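Local atomic coordinates of probable ribosomal RNA small subunit methyltransferase (Thermus thermophilus, PDB entry 3DMH), a protein that transfers a methyl group from S-adenosylmethionine to the N2 atom of a guanosine in 16S ribosomal RNA. Residues A[72-77]-A[92-97]; A[201-206]-A[264-269]; A[42-47]-A[61-66]. All coordinates share one frame; numbering follows the deposited sequence.

The chain holds two seven-stranded sheets with the same strand order, 3-2-1-4-5-7-6, characteristic of Rossmann-like methyltransferases, one in each half. Contact 3 comes first in sequence, then contact 1, then contact 2, each closing before the next opens. Contacts 3 and 1 flank the first sheet, before and after strand 68-73, their centres about 20 Å apart. Contact 2 belongs to the second half, at the start of helix 265-277. Its centre is about 11 Å from that of contact 1, which it touches, and about 30 Å from that of contact 3. A probable Thr74 O to Leu265 N hydrogen bond helps join the halves; the Thr74 side chain is about 9 Å from the bound S-adenosylmethionine.

Contact 1. Residues A[72-77]-A[92-97]; sequences LETSRA and ALPWEA
Leu93 and Pro94, which meet Leu72 and Thr74 across this contact, also line one face of the Trp95 indole: Leu93 CB and Pro94 CD both lie over it, offset toward the rim. The rings of Trp95 and Tyr117 meet with their planes at about 70°. The Glu96 carboxylate is approached from above its plane by Leu93 N, 2.9 Å from OE1, a bond that ties off the short 3-10 turn 94-96. On the other segment the Glu73 carboxylate curls back so that the anti lone pair of OE2 takes the N-H of Ser75, just where the strand gives way to helix.

Between the segments a single direct hydrogen bond, Ala92 N to Glu73 O at 3.1 Å, is nearly straight (164°), although the donor stands 49° above the carbonyl plane. Around it, methyl groups pack on other methyls and on backbone carbonyls. With CG anti to its carbonyl carbon, Leu72 reaches forward and divides its branches: CD2 rests 3.9 Å from Ala92 CB, while CD1 lies against the two ends of the 3-10 turn, 3.7 Å from Leu93 O and 3.8 Å from Ala97 CB. Thr74 presents its methyl, CG2 lying 3.6 Å from Ala92 O and crossing the Leu93 side chain at about a right angle, 4.0 Å from its CD2.

The arrangement prolongs the parallel pairing of strand 68-73 with the short outermost strand 90-91 of the first Rossmann-like sheet. Tyr117 of helix 115-128 covers Thr74 and Pro94, Ser75 caps helix 76-84 through Ala78 N, and Leu93 packs on Ala266 and Leu269 of helix 265-277, from the other half of the protein.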
# COMPACT_ATOMS: atom_id res chain seq x y z
N LEU A 72 -0.38 2.37 14.17
CA LEU A 72 0.18 3.17 13.06
C LEU A 72 -0.05 2.40 11.77
O LEU A 72 0.44 1.28 11.63
CB LEU A 72 1.69 3.42 13.27
CG LEU A 72 2.05 4.07 14.62
CD1 LEU A 72 3.52 4.43 14.59
CD2 LEU A 72 1.23 5.30 14.96
N GLU A 73 -0.73 3.03 10.81
CA GLU A 73 -1.11 2.31 9.62
C GLU A 73 -0.88 3.15 8.36
O GLU A 73 -1.17 4.36 8.34
CB GLU A 73 -2.57 1.90 9.75
CG GLU A 73 -3.18 1.20 8.52
CD GLU A 73 -2.40 -0.03 8.11
OE1 GLU A 73 -2.35 -1.00 8.89
OE2 GLU A 73 -1.82 -0.08 7.00
N THR A 74 -0.32 2.50 7.35
CA THR A 74 0.00 3.16 6.09
C THR A 74 -1.09 3.10 5.03
O THR A 74 -1.11 3.93 4.12
CB THR A 74 1.29 2.57 5.45
OG1 THR A 74 1.12 1.15 5.36
CG2 THR A 74 2.50 2.82 6.34
N SER A 75 -1.99 2.12 5.15
CA SER A 75 -3.04 1.94 4.15
C SER A 75 -4.25 2.78 4.46
O SER A 75 -4.85 2.67 5.53
CB SER A 75 -3.44 0.47 4.08
OG SER A 75 -4.72 0.28 3.45
N ARG A 76 -4.65 3.60 3.49
CA ARG A 76 -5.84 4.41 3.67
C ARG A 76 -7.08 3.54 3.87
O ARG A 76 -7.88 3.81 4.76
CB ARG A 76 -6.04 5.38 2.49
CG ARG A 76 -6.87 6.57 2.92
CD ARG A 76 -5.97 7.63 3.59
NE ARG A 76 -6.75 8.72 4.15
CZ ARG A 76 -6.24 9.91 4.47
NH1 ARG A 76 -4.93 10.16 4.29
NH2 ARG A 76 -7.06 10.85 4.96
N ALA A 77 -7.22 2.49 3.06
CA ALA A 77 -8.35 1.56 3.18
C ALA A 77 -8.43 0.98 4.59
O ALA A 77 -9.53 0.90 5.18
CB ALA A 77 -8.25 0.43 2.14
N ALA A 92 0.35 6.73 9.54
CA ALA A 92 1.74 6.83 10.00
C ALA A 92 2.58 5.67 9.55
O ALA A 92 2.09 4.56 9.42
CB ALA A 92 1.77 6.95 11.51
N LEU A 93 3.85 5.96 9.27
CA LEU A 93 4.82 4.93 9.02
C LEU A 93 5.24 4.28 10.33
O LEU A 93 5.22 4.93 11.39
CB LEU A 93 6.05 5.56 8.38
CG LEU A 93 5.77 6.37 7.11
CD1 LEU A 93 6.99 7.22 6.78
CD2 LEU A 93 5.44 5.45 5.95
N PRO A 94 5.65 3.00 10.29
CA PRO A 94 6.01 2.32 11.53
C PRO A 94 7.11 3.05 12.27
O PRO A 94 7.06 3.16 13.51
CB PRO A 94 6.50 0.94 11.05
CG PRO A 94 5.87 0.74 9.72
CD PRO A 94 5.69 2.11 9.11
N TRP A 95 8.08 3.58 11.52
CA TRP A 95 9.21 4.29 12.12
C TRP A 95 8.92 5.73 12.57
O TRP A 95 9.83 6.46 13.01
CB TRP A 95 10.43 4.25 11.20
CG TRP A 95 10.15 4.72 9.82
CD1 TRP A 95 10.21 6.00 9.37
CD2 TRP A 95 9.76 3.91 8.70
NE1 TRP A 95 9.91 6.05 8.03
CE2 TRP A 95 9.61 4.78 7.59
CE3 TRP A 95 9.52 2.54 8.52
CZ2 TRP A 95 9.25 4.33 6.31
CZ3 TRP A 95 9.15 2.08 7.24
CH2 TRP A 95 9.01 2.98 6.16
N GLU A 96 7.66 6.13 12.48
CA GLU A 96 7.22 7.39 13.06
C GLU A 96 6.80 7.19 14.52
O GLU A 96 6.40 8.16 15.17
CB GLU A 96 6.13 8.06 12.23
CG GLU A 96 6.68 8.62 10.91
CD GLU A 96 5.62 9.22 10.00
OE1 GLU A 96 4.47 8.71 10.02
OE2 GLU A 96 5.95 10.20 9.29
N ALA A 97 6.90 5.96 15.03
CA ALA A 97 6.53 5.66 16.41
C ALA A 97 7.35 6.47 17.41
O ALA A 97 8.54 6.66 17.22
CB ALA A 97 6.68 4.17 16.71
O HOH W 1 2.62 1.69 9.87

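Contact 2. Residues A[201-206]-A[264-269]; sequences HHLPGV and DLASVL
Leu203 and Ala266 bring their CA atoms within 6.0 Å, and Val206 and Ser267 theirs within 5.8 Å, where a type II beta turn, Leu203 to Val206, meets the first turn of helix 265-277. Gly205 occupies the turn position with positive phi (96°), where a side chain would press against Pro204 O. Asp264 is the N-cap of the helix.

Contact across the boundary is made by small, mostly apolar surfaces. Leu203 points at the helix and lays CD1 against the backbone, 3.9 Å from Ala266 O, and against Leu269, 4.0 Å from its CB. The methyl of Ala266 faces the turn, nearest to Pro204 O and Leu203 CB. Val206 holds CG1 anti to its carbonyl carbon (chi1 -58°), which brings that methyl 3.6 Å from Ser267 OG, while Ser270, one helical turn after Ala266, receives the N-H of Leu203 on its hydroxyl.

No direct hydrogen bond crosses between the segments; the Asp264 carboxylate is satisfied largely within its own helix start. Its OD2 accepts two bonds from Ser267: Ser267 OG donates to the anti lone pair of OD2 at 2.8 Å, and the backbone N comes from well above the carboxylate plane. OD1 receives a weaker bond from Ala266 N. Water 2 donates to OD2 and, at 3.0 Å, to Pro204 O, making a polar bridge between the segments.

The chemistry thus divides the labour. Apolar contacts seat the turn on the helix, while donors gathered on the Asp264 carboxylate, together with the helix N-terminus, would probably steady its negative charge and fix its rotation. Asp264 N is in turn bonded to Glu262, a residue that binds S-adenosylmethionine, linking this cap to the cofactor site.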
# COMPACT_ATOMS: atom_id res chain seq x y z
N HIS A 201 12.66 8.98 -6.03
CA HIS A 201 13.02 8.90 -4.63
C HIS A 201 11.95 8.08 -3.97
O HIS A 201 10.76 8.28 -4.22
CB HIS A 201 13.02 10.28 -3.99
CG HIS A 201 14.20 11.11 -4.38
ND1 HIS A 201 14.30 11.74 -5.60
CD2 HIS A 201 15.35 11.37 -3.72
CE1 HIS A 201 15.45 12.38 -5.67
NE2 HIS A 201 16.11 12.17 -4.54
N HIS A 202 12.37 7.14 -3.13
CA HIS A 202 11.38 6.33 -2.43
C HIS A 202 11.85 5.75 -1.12
O HIS A 202 13.05 5.54 -0.87
CB HIS A 202 10.81 5.24 -3.35
CG HIS A 202 11.84 4.26 -3.82
ND1 HIS A 202 12.36 3.29 -3.00
CD2 HIS A 202 12.44 4.11 -5.02
CE1 HIS A 202 13.24 2.57 -3.68
NE2 HIS A 202 13.31 3.06 -4.91
N LEU A 203 10.85 5.51 -0.26
CA LEU A 203 11.03 4.81 1.00
C LEU A 203 10.93 3.30 0.77
O LEU A 203 10.64 2.85 -0.36
CB LEU A 203 9.96 5.28 2.00
CG LEU A 203 10.09 6.73 2.48
CD1 LEU A 203 8.76 7.17 3.10
CD2 LEU A 203 11.19 6.86 3.50
N PRO A 204 11.21 2.50 1.82
CA PRO A 204 11.11 1.05 1.64
C PRO A 204 9.68 0.58 1.37
O PRO A 204 8.71 1.22 1.81
CB PRO A 204 11.57 0.48 2.99
CG PRO A 204 12.34 1.57 3.65
CD PRO A 204 11.70 2.85 3.18
N GLY A 205 9.58 -0.52 0.62
CA GLY A 205 8.32 -1.26 0.49
C GLY A 205 7.50 -0.90 -0.73
O GLY A 205 6.47 -1.55 -1.03
N VAL A 206 7.91 0.15 -1.43
CA VAL A 206 7.17 0.61 -2.61
C VAL A 206 7.23 -0.43 -3.73
O VAL A 206 8.17 -1.26 -3.78
CB VAL A 206 7.69 1.98 -3.14
CG1 VAL A 206 7.60 3.03 -2.05
CG2 VAL A 206 9.13 1.83 -3.66
N ASP A 264 -1.03 3.61 -0.20
CA ASP A 264 0.08 3.40 0.72
C ASP A 264 0.81 4.71 1.06
O ASP A 264 1.35 5.35 0.17
CB ASP A 264 1.08 2.39 0.12
CG ASP A 264 2.38 2.36 0.88
OD1 ASP A 264 2.32 2.29 2.10
OD2 ASP A 264 3.46 2.43 0.24
N LEU A 265 0.80 5.09 2.34
CA LEU A 265 1.47 6.29 2.79
C LEU A 265 2.94 6.39 2.38
O LEU A 265 3.40 7.46 1.99
CB LEU A 265 1.38 6.43 4.31
CG LEU A 265 2.00 7.67 4.94
CD1 LEU A 265 1.36 8.93 4.39
CD2 LEU A 265 1.86 7.60 6.43
N ALA A 266 3.67 5.28 2.49
CA ALA A 266 5.12 5.32 2.13
C ALA A 266 5.26 5.73 0.66
O ALA A 266 6.15 6.51 0.30
CB ALA A 266 5.77 3.97 2.41
N SER A 267 4.37 5.23 -0.19
CA SER A 267 4.38 5.54 -1.60
C SER A 267 3.98 6.99 -1.87
O SER A 267 4.59 7.66 -2.71
CB SER A 267 3.48 4.57 -2.36
OG SER A 267 4.07 3.27 -2.34
N VAL A 268 2.98 7.49 -1.14
CA VAL A 268 2.57 8.89 -1.27
C VAL A 268 3.75 9.82 -0.96
O VAL A 268 4.04 10.76 -1.72
CB VAL A 268 1.42 9.22 -0.32
CG1 VAL A 268 1.13 10.73 -0.28
CG2 VAL A 268 0.18 8.47 -0.74
N LEU A 269 4.44 9.54 0.14
CA LEU A 269 5.59 10.39 0.54
C LEU A 269 6.71 10.30 -0.48
O LEU A 269 7.40 11.28 -0.76
CB LEU A 269 6.12 9.98 1.91
CG LEU A 269 5.11 10.19 3.05
CD1 LEU A 269 5.61 9.55 4.34
CD2 LEU A 269 4.83 11.68 3.29
O HOH W 2 5.78 0.60 1.41

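Contact 3. Residues A[42-47]-A[61-66]; sequences VEPFGE and LPLEGR
Val42 and Pro44 run beside Pro62 and Leu63, with Pro44 CA and Leu63 CA 5.8 Å apart, although neither segment forms a strand here. The two segments are the connections on the two sides of strand 48-51 in the first Rossmann-like sheet, one leading in from helix 33-41 and the other leading out to strand 68-73, and the second contains the 3-10 turn 61-63.

Val42, Leu63, Arg66 and the two prolines share the packing. Val42 lays CG2 across the Pro62 ring at about a right angle, 3.7 Å from its CG. Leu63 sets CD2 against one face of the peptide joining Glu43 to Pro44, 3.5 Å from Pro44 N. The same leucine touches Leu104 and Val106 of strand 102-108, so the loop packing continues into the sheet.

Arg66 closes the outer side. Its chain bends at chi2 (-130°) and chi3 (-98°), folding the guanidinium back so that Pro44 CG sits over the centre of one face, 3.5 Å above the plane. Pro44 CD is 3.5 Å from NH2, making this a flat group laid on an aliphatic ring. Replacing Pro44 by a glycine would probably leave that face of the guanidinium without its apolar cover and allow the arginine to turn.

Charge plays a looser part, since Glu43 OE1 stands 4.5 Å from Arg66 NH2, beyond a salt bridge. The polar link is instead water 3, which donates to Val42 O at 2.8 Å and accepts a weak bond from Arg66 NH2 at 3.3 Å.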
# COMPACT_ATOMS: atom_id res chain seq x y z
N VAL A 42 -2.24 -12.75 21.69
CA VAL A 42 -1.83 -11.53 22.42
C VAL A 42 -2.55 -11.37 23.76
O VAL A 42 -3.77 -11.56 23.87
CB VAL A 42 -2.02 -10.26 21.58
CG1 VAL A 42 -1.15 -10.32 20.35
CG2 VAL A 42 -3.47 -10.12 21.19
N GLU A 43 -1.76 -11.02 24.78
CA GLU A 43 -2.25 -10.77 26.14
C GLU A 43 -1.73 -9.41 26.59
O GLU A 43 -0.63 -9.01 26.20
CB GLU A 43 -1.68 -11.82 27.11
CG GLU A 43 -1.83 -13.27 26.64
CD GLU A 43 -3.06 -13.93 27.18
OE1 GLU A 43 -3.62 -13.42 28.19
OE2 GLU A 43 -3.48 -14.97 26.62
N PRO A 44 -2.51 -8.69 27.41
CA PRO A 44 -2.03 -7.41 27.93
C PRO A 44 -0.71 -7.51 28.70
O PRO A 44 -0.45 -8.50 29.42
CB PRO A 44 -3.15 -6.95 28.87
CG PRO A 44 -4.36 -7.61 28.35
CD PRO A 44 -3.90 -8.97 27.85
N PHE A 45 0.10 -6.47 28.55
CA PHE A 45 1.33 -6.32 29.33
C PHE A 45 1.56 -4.83 29.51
O PHE A 45 1.72 -4.11 28.54
CB PHE A 45 2.52 -6.94 28.60
CG PHE A 45 3.82 -6.77 29.32
CD1 PHE A 45 4.13 -7.60 30.39
CD2 PHE A 45 4.72 -5.77 28.97
CE1 PHE A 45 5.32 -7.46 31.08
CE2 PHE A 45 5.91 -5.61 29.66
CZ PHE A 45 6.22 -6.46 30.71
N GLY A 46 1.57 -4.35 30.75
CA GLY A 46 1.73 -2.93 31.00
C GLY A 46 0.48 -2.16 30.60
O GLY A 46 -0.60 -2.72 30.55
N GLU A 47 0.65 -0.87 30.31
CA GLU A 47 -0.50 0.03 30.11
C GLU A 47 -0.66 0.53 28.68
O GLU A 47 -1.77 0.77 28.25
CB GLU A 47 -0.39 1.25 31.02
CG GLU A 47 -0.66 0.96 32.50
CD GLU A 47 0.42 0.13 33.15
OE1 GLU A 47 1.62 0.33 32.83
OE2 GLU A 47 0.08 -0.74 33.99
N LEU A 61 -6.68 -6.76 18.58
CA LEU A 61 -7.99 -6.41 19.17
C LEU A 61 -8.20 -6.87 20.62
O LEU A 61 -8.87 -6.17 21.38
CB LEU A 61 -9.15 -6.88 18.29
CG LEU A 61 -10.51 -6.23 18.57
CD1 LEU A 61 -10.48 -4.72 18.36
CD2 LEU A 61 -11.53 -6.84 17.63
N PRO A 62 -7.64 -8.03 21.00
CA PRO A 62 -7.81 -8.45 22.41
C PRO A 62 -7.30 -7.45 23.45
O PRO A 62 -7.73 -7.50 24.61
CB PRO A 62 -7.03 -9.78 22.49
CG PRO A 62 -7.13 -10.32 21.09
CD PRO A 62 -6.95 -9.08 20.21
N LEU A 63 -6.39 -6.55 23.04
CA LEU A 63 -5.83 -5.55 23.96
C LEU A 63 -6.75 -4.35 24.17
O LEU A 63 -6.61 -3.62 25.14
CB LEU A 63 -4.47 -5.06 23.43
CG LEU A 63 -3.44 -6.15 23.10
CD1 LEU A 63 -2.16 -5.53 22.54
CD2 LEU A 63 -3.09 -7.04 24.33
N GLU A 64 -7.70 -4.16 23.24
CA GLU A 64 -8.58 -2.99 23.28
C GLU A 64 -9.46 -3.06 24.53
O GLU A 64 -10.03 -4.09 24.86
CB GLU A 64 -9.40 -2.91 21.97
CG GLU A 64 -10.30 -1.65 21.82
CD GLU A 64 -9.56 -0.34 21.55
OE1 GLU A 64 -8.31 -0.31 21.31
OE2 GLU A 64 -10.25 0.71 21.57
N GLY A 65 -9.51 -1.96 25.28
CA GLY A 65 -10.31 -1.95 26.50
C GLY A 65 -9.59 -2.46 27.75
O GLY A 65 -10.06 -2.22 28.86
N ARG A 66 -8.47 -3.16 27.56
CA ARG A 66 -7.63 -3.60 28.68
C ARG A 66 -6.33 -2.78 28.81
O ARG A 66 -5.71 -2.72 29.88
CB ARG A 66 -7.30 -5.08 28.52
CG ARG A 66 -8.55 -5.96 28.56
CD ARG A 66 -8.34 -7.09 29.55
NE ARG A 66 -7.94 -8.31 28.86
CZ ARG A 66 -7.28 -9.31 29.44
NH1 ARG A 66 -6.89 -9.23 30.71
NH2 ARG A 66 -6.97 -10.39 28.73
O HOH W 3 -5.83 -11.59 25.82